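Local coordinates for protein (l-alanine dehydrogenase) (Phormidium lapideum, PDB 1PJC), which catalyses the reversible, NAD-dependent oxidative deamination of L-alanine to pyruvate and ammonia, working as an assembly of six chains, at residues T32-T37 and Q56-A61; D82-D87 and V109-I114. One frame throughout, in Å; residues are numbered along the deposited sequence.

Interaction 1: T32-T37 and Q56-A61; sequences TVFIET and QVVPSA
Strands 32-36 and 56-58 run parallel, their axes 4.3 Å apart at closest and crossing at -35°, with Phe34 beside Gln56, Ile35 beside Val57 and Glu36 beside Val58. Gln56 N reaches Val33 O at 2.8 Å in a nearly straight bond, and Ile35 N returns one to Gln56 O. Further on, Val58 N gives to Ile35 O from above the carbonyl plane, a more bent bond than the first two. Val58 O then takes two donors from Thr37, the backbone N at 2.8 Å and OG1 at 2.9 Å; chi1 of -40° keeps this hydroxyl beside Thr37's own N, and the double grip ends the ladder. With helix 47-53 between them, the strands form a beta-alpha-beta unit of the Rossmann-like N-terminal domain, and 56-58 is the outermost strand on this side of the sheet within the chain. Tyr50 and Val51 of that helix pack against Ile35 and Val57 on one face. On the other, the Phe34 ring and the Gln56 side chain lie side by side, pointing the same way, ring and amide planes 26° apart and CE2 of Phe34 3.6 Å from CG of Gln56. The amide OE1 accepts a weak bond from Thr32 OG1. Val58 CG1 approaches the Phe34 ring at its edge and meets Phe34 CB at 3.8 Å, while Arg67 makes a cation-pi contact with the ring. Glu36, extended with CG anti to its N, lays its carboxylate along Ala61, OE1 3.6 Å from Ala61 CB; the same oxygen is hydrogen-bonded to the backbone N of Lys7.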
loop_
_atom_site.group_PDB
_atom_site.type_symbol
_atom_site.label_atom_id
_atom_site.label_comp_id
_atom_site.label_asym_id
_atom_site.label_seq_id
_atom_site.Cartn_x
_atom_site.Cartn_y
_atom_site.Cartn_z
ATOM N N THR A 32 42.410 -0.613 -21.806
ATOM C CA THR A 32 41.903 -0.648 -23.166
ATOM C C THR A 32 41.205 -1.972 -23.457
ATOM O O THR A 32 41.634 -3.037 -23.024
ATOM C CB THR A 32 42.942 -0.362 -24.194
ATOM O OG1 THR A 32 42.282 -0.133 -25.445
ATOM C CG2 THR A 32 43.869 -1.526 -24.327
ATOM N N VAL A 33 40.120 -1.893 -24.192
ATOM C CA VAL A 33 39.296 -3.046 -24.394
ATOM C C VAL A 33 39.044 -3.395 -25.821
ATOM O O VAL A 33 38.691 -2.551 -26.635
ATOM C CB VAL A 33 37.944 -2.824 -23.724
ATOM C CG1 VAL A 33 37.104 -4.069 -23.802
ATOM C CG2 VAL A 33 38.141 -2.326 -22.250
ATOM N N PHE A 34 39.172 -4.671 -26.118
ATOM C CA PHE A 34 38.976 -5.147 -27.464
ATOM C C PHE A 34 37.822 -6.082 -27.492
ATOM O O PHE A 34 37.778 -7.062 -26.742
ATOM C CB PHE A 34 40.234 -5.833 -27.945
ATOM C CG PHE A 34 41.453 -5.012 -27.735
ATOM C CD1 PHE A 34 42.016 -4.905 -26.459
ATOM C CD2 PHE A 34 41.952 -4.224 -28.761
ATOM C CE1 PHE A 34 43.069 -4.086 -26.222
ATOM C CE2 PHE A 34 43.020 -3.410 -28.534
ATOM C CZ PHE A 34 43.586 -3.337 -27.244
ATOM N N ILE A 35 36.862 -5.765 -28.339
ATOM C CA ILE A 35 35.665 -6.568 -28.461
ATOM C C ILE A 35 35.395 -7.044 -29.877
ATOM O O ILE A 35 35.481 -6.285 -30.847
ATOM C CB ILE A 35 34.381 -5.835 -27.856
ATOM C CG1 ILE A 35 33.107 -6.319 -28.541
ATOM C CG2 ILE A 35 34.496 -4.358 -28.014
ATOM C CD1 ILE A 35 31.914 -6.193 -27.705
ATOM N N GLU A 36 35.046 -8.313 -29.987
ATOM C CA GLU A 36 34.728 -8.876 -31.260
ATOM C C GLU A 36 33.441 -8.290 -31.782
ATOM O O GLU A 36 32.454 -8.116 -31.069
ATOM C CB GLU A 36 34.605 -10.391 -31.148
ATOM C CG GLU A 36 34.240 -11.065 -32.416
ATOM C CD GLU A 36 34.032 -12.555 -32.231
ATOM O OE1 GLU A 36 34.272 -13.060 -31.115
ATOM O OE2 GLU A 36 33.570 -13.209 -33.184
ATOM N N THR A 37 33.467 -7.997 -33.052
ATOM C CA THR A 37 32.332 -7.468 -33.742
ATOM C C THR A 37 31.103 -8.296 -33.480
ATOM O O THR A 37 31.135 -9.552 -33.605
ATOM C CB THR A 37 32.566 -7.592 -35.251
ATOM O OG1 THR A 37 33.922 -7.275 -35.541
ATOM C CG2 THR A 37 31.662 -6.699 -35.978
ATOM N N GLN A 56 37.828 -0.828 -28.708
ATOM C CA GLN A 56 38.372 -1.095 -30.022
ATOM C C GLN A 56 37.602 -2.341 -30.451
ATOM O O GLN A 56 37.544 -3.338 -29.723
ATOM C CB GLN A 56 39.869 -1.400 -29.948
ATOM C CG GLN A 56 40.539 -0.797 -28.742
ATOM C CD GLN A 56 41.767 -0.031 -29.101
ATOM O OE1 GLN A 56 42.386 0.599 -28.252
ATOM N NE2 GLN A 56 42.146 -0.091 -30.374
ATOM N N VAL A 57 36.924 -2.249 -31.576
ATOM C CA VAL A 57 36.164 -3.370 -32.065
ATOM C C VAL A 57 37.031 -4.231 -32.986
ATOM O O VAL A 57 37.451 -3.784 -34.045
ATOM C CB VAL A 57 34.915 -2.912 -32.828
ATOM C CG1 VAL A 57 34.313 -4.089 -33.638
ATOM C CG2 VAL A 57 33.870 -2.330 -31.843
ATOM N N VAL A 58 37.293 -5.465 -32.569
ATOM C CA VAL A 58 38.090 -6.381 -33.370
ATOM C C VAL A 58 37.239 -7.345 -34.216
ATOM O O VAL A 58 36.184 -7.825 -33.783
ATOM C CB VAL A 58 39.089 -7.150 -32.538
ATOM C CG1 VAL A 58 40.001 -6.170 -31.758
ATOM C CG2 VAL A 58 38.358 -8.131 -31.611
ATOM N N PRO A 59 37.749 -7.669 -35.402
ATOM C CA PRO A 59 37.034 -8.494 -36.379
ATOM C C PRO A 59 36.953 -9.996 -36.110
ATOM O O PRO A 59 36.188 -10.707 -36.768
ATOM C CB PRO A 59 37.848 -8.268 -37.663
ATOM C CG PRO A 59 39.291 -8.026 -37.161
ATOM C CD PRO A 59 39.203 -7.684 -35.655
ATOM N N SER A 60 37.777 -10.492 -35.204
ATOM C CA SER A 60 37.803 -11.913 -34.962
ATOM C C SER A 60 37.950 -12.278 -33.493
ATOM O O SER A 60 38.467 -11.476 -32.673
ATOM C CB SER A 60 38.936 -12.565 -35.789
ATOM O OG SER A 60 40.161 -12.575 -35.054
ATOM N N ALA A 61 37.543 -13.513 -33.166
ATOM C CA ALA A 61 37.678 -14.014 -31.797
ATOM C C ALA A 61 39.143 -14.141 -31.381
ATOM O O ALA A 61 39.499 -14.002 -30.181
ATOM C CB ALA A 61 37.001 -15.334 -31.667
#

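Interaction 2: D82-D87 and V109-I114; sequences DLMQKD and VGLTAI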
loop_
_atom_site.group_PDB
_atom_site.type_symbol
_atom_site.label_atom_id
_atom_site.label_comp_id
_atom_site.label_asym_id
_atom_site.label_seq_id
_atom_site.Cartn_x
_atom_site.Cartn_y
_atom_site.Cartn_z
ATOM N N ASP A 82 42.066 -23.670 -28.766
ATOM C CA ASP A 82 43.285 -23.219 -29.408
ATOM C C ASP A 82 43.551 -21.726 -29.311
ATOM O O ASP A 82 44.676 -21.276 -29.548
ATOM C CB ASP A 82 43.305 -23.673 -30.860
ATOM C CG ASP A 82 43.958 -25.053 -31.029
ATOM O OD1 ASP A 82 43.266 -26.081 -30.797
ATOM O OD2 ASP A 82 45.175 -25.106 -31.358
ATOM N N LEU A 83 42.519 -20.964 -28.941
ATOM C CA LEU A 83 42.618 -19.496 -28.813
ATOM C C LEU A 83 43.214 -19.054 -27.467
ATOM O O LEU A 83 43.737 -17.957 -27.337
ATOM C CB LEU A 83 41.239 -18.875 -28.989
ATOM C CG LEU A 83 40.743 -18.552 -30.395
ATOM C CD1 LEU A 83 41.655 -19.057 -31.415
ATOM C CD2 LEU A 83 39.332 -19.055 -30.641
ATOM N N MET A 84 43.111 -19.913 -26.476
ATOM C CA MET A 84 43.619 -19.603 -25.156
ATOM C C MET A 84 45.157 -19.436 -25.158
ATOM O O MET A 84 45.855 -20.024 -25.997
ATOM C CB MET A 84 43.220 -20.710 -24.183
ATOM C CG MET A 84 41.750 -21.132 -24.229
ATOM S SD MET A 84 41.389 -22.356 -22.889
ATOM C CE MET A 84 39.709 -22.846 -23.305
ATOM N N GLN A 85 45.664 -18.664 -24.180
ATOM C CA GLN A 85 47.101 -18.352 -24.010
ATOM C C GLN A 85 47.638 -18.685 -22.608
ATOM O O GLN A 85 46.934 -18.577 -21.613
ATOM C CB GLN A 85 47.367 -16.869 -24.270
ATOM C CG GLN A 85 46.389 -16.231 -25.213
ATOM C CD GLN A 85 46.868 -16.265 -26.643
ATOM O OE1 GLN A 85 46.175 -16.769 -27.546
ATOM N NE2 GLN A 85 48.043 -15.705 -26.874
ATOM N N LYS A 86 48.919 -19.001 -22.541
ATOM C CA LYS A 86 49.558 -19.408 -21.300
ATOM C C LYS A 86 49.361 -18.517 -20.108
ATOM O O LYS A 86 49.111 -19.006 -18.999
ATOM C CB LYS A 86 51.059 -19.707 -21.492
ATOM C CG LYS A 86 51.811 -19.849 -20.155
ATOM C CD LYS A 86 53.245 -20.387 -20.308
ATOM C CE LYS A 86 53.705 -21.134 -19.017
ATOM N NZ LYS A 86 54.933 -20.523 -18.378
ATOM N N ASP A 87 49.549 -17.225 -20.278
ATOM C CA ASP A 87 49.455 -16.368 -19.101
ATOM C C ASP A 87 48.216 -15.480 -18.924
ATOM O O ASP A 87 48.223 -14.549 -18.111
ATOM C CB ASP A 87 50.760 -15.603 -18.864
ATOM C CG ASP A 87 51.959 -16.531 -18.685
ATOM O OD1 ASP A 87 52.020 -17.249 -17.640
ATOM O OD2 ASP A 87 52.848 -16.523 -19.584
ATOM N N VAL A 109 47.147 -25.587 -20.687
ATOM C CA VAL A 109 47.457 -24.232 -21.105
ATOM C C VAL A 109 48.269 -23.413 -20.116
ATOM O O VAL A 109 49.140 -22.667 -20.521
ATOM C CB VAL A 109 46.211 -23.475 -21.596
ATOM C CG1 VAL A 109 46.596 -22.144 -22.167
ATOM C CG2 VAL A 109 45.488 -24.291 -22.645
ATOM N N GLY A 110 47.981 -23.557 -18.833
ATOM C CA GLY A 110 48.726 -22.846 -17.792
ATOM C C GLY A 110 48.220 -21.426 -17.392
ATOM O O GLY A 110 48.931 -20.712 -16.675
ATOM N N LEU A 111 47.055 -21.006 -17.869
ATOM C CA LEU A 111 46.494 -19.692 -17.460
ATOM C C LEU A 111 45.955 -19.708 -16.051
ATOM O O LEU A 111 46.031 -20.719 -15.352
ATOM C CB LEU A 111 45.360 -19.265 -18.431
ATOM C CG LEU A 111 44.325 -20.295 -18.936
ATOM C CD1 LEU A 111 43.189 -20.568 -17.930
ATOM C CD2 LEU A 111 43.762 -19.874 -20.281
ATOM N N THR A 112 45.379 -18.603 -15.623
ATOM C CA THR A 112 44.724 -18.595 -14.354
ATOM C C THR A 112 43.268 -18.328 -14.655
ATOM O O THR A 112 42.932 -17.482 -15.496
ATOM C CB THR A 112 45.308 -17.616 -13.379
ATOM O OG1 THR A 112 44.481 -16.453 -13.305
ATOM C CG2 THR A 112 46.718 -17.266 -13.767
ATOM N N ALA A 113 42.414 -19.166 -14.098
ATOM C CA ALA A 113 41.005 -19.090 -14.357
ATOM C C ALA A 113 40.262 -18.813 -13.097
ATOM O O ALA A 113 40.441 -19.490 -12.074
ATOM C CB ALA A 113 40.494 -20.355 -15.036
ATOM N N ILE A 114 39.454 -17.770 -13.167
ATOM C CA ILE A 114 38.632 -17.344 -12.066
ATOM C C ILE A 114 37.130 -17.511 -12.469
ATOM O O ILE A 114 36.705 -17.104 -13.584
ATOM C CB ILE A 114 38.978 -15.955 -11.702
ATOM C CG1 ILE A 114 40.509 -15.829 -11.718
ATOM C CG2 ILE A 114 38.350 -15.582 -10.358
ATOM C CD1 ILE A 114 41.011 -14.577 -11.240
#
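Val109, Lys86 and Leu111 carry most of this contact, in which the loop 82-87 lies against the end of helix 100-109 and the turn leading into strand 112-115. Val109, the last residue of the helix, turns CG1 anti to its backbone N (chi1 -173°), and this methyl rests on the backbone of the loop, 3.6 Å from Gln85 O. Leu111 comes to the same carbonyl with its CB, also 3.6 Å from Gln85 O, and its CD2 lies close to that oxygen as well, so two apolar side chains border one peptide oxygen. CD2 of Leu111 goes on to touch Met84 CB at 4.0 Å, and Val109 CG1 meets the same CB at 4.2 Å. Beyond CB the Met84 chain runs extended and leads off from this pair, to pack with Trp65 of helix 61-65 and with Gln105 and Leu106 of helix 100-109.

Lys86 takes part through its backbone and the root of its side chain. Its CA makes a CA-H...O contact of 3.4 Å with Val109 O. CB and CG lie near that same oxygen, and the rest of the chain runs on away from the turn. In return Leu111 CA approaches Lys86 O at 3.1 Å, in a more bent CA-H...O contact. No conventional hydrogen bond joins the two segments; the contact rests on CA-H...O approaches and apolar packing. Gly110, with a positive phi of 88°, is the residue where the chain leaves the helix and turns toward Thr112, which then pairs with Gln88 and Leu90 through its backbone. The arrangement is a helix-to-strand turn of a beta-alpha-beta crossover, here joining the parallel strands 89-92 and 112-115 of a Rossmann-like sheet.

In the fold
From the N terminus, strand 2-5 comes first in the chain, and strand 32-36 pairs beside it. Interaction 1 closes the loop that holds helix 47-53, adding strand 56-58 at one border of the sheet. The chain crosses back through helix 61-65 to strand 69-71 on the other side of strand 2-5. Interaction 2 opens only afterwards and closes a loop holding strand 89-92 and nearly all of helix 100-109. The two therefore follow in series, neither nested nor crossed. The centres of interactions 1 and 2 lie about 19 Å apart, and the nearest atoms of interactions 1 and 2 are about 5 Å apart, without touching. Both reach the same sheet of the N-terminal domain, and helix 61-65 packs on side chains of each.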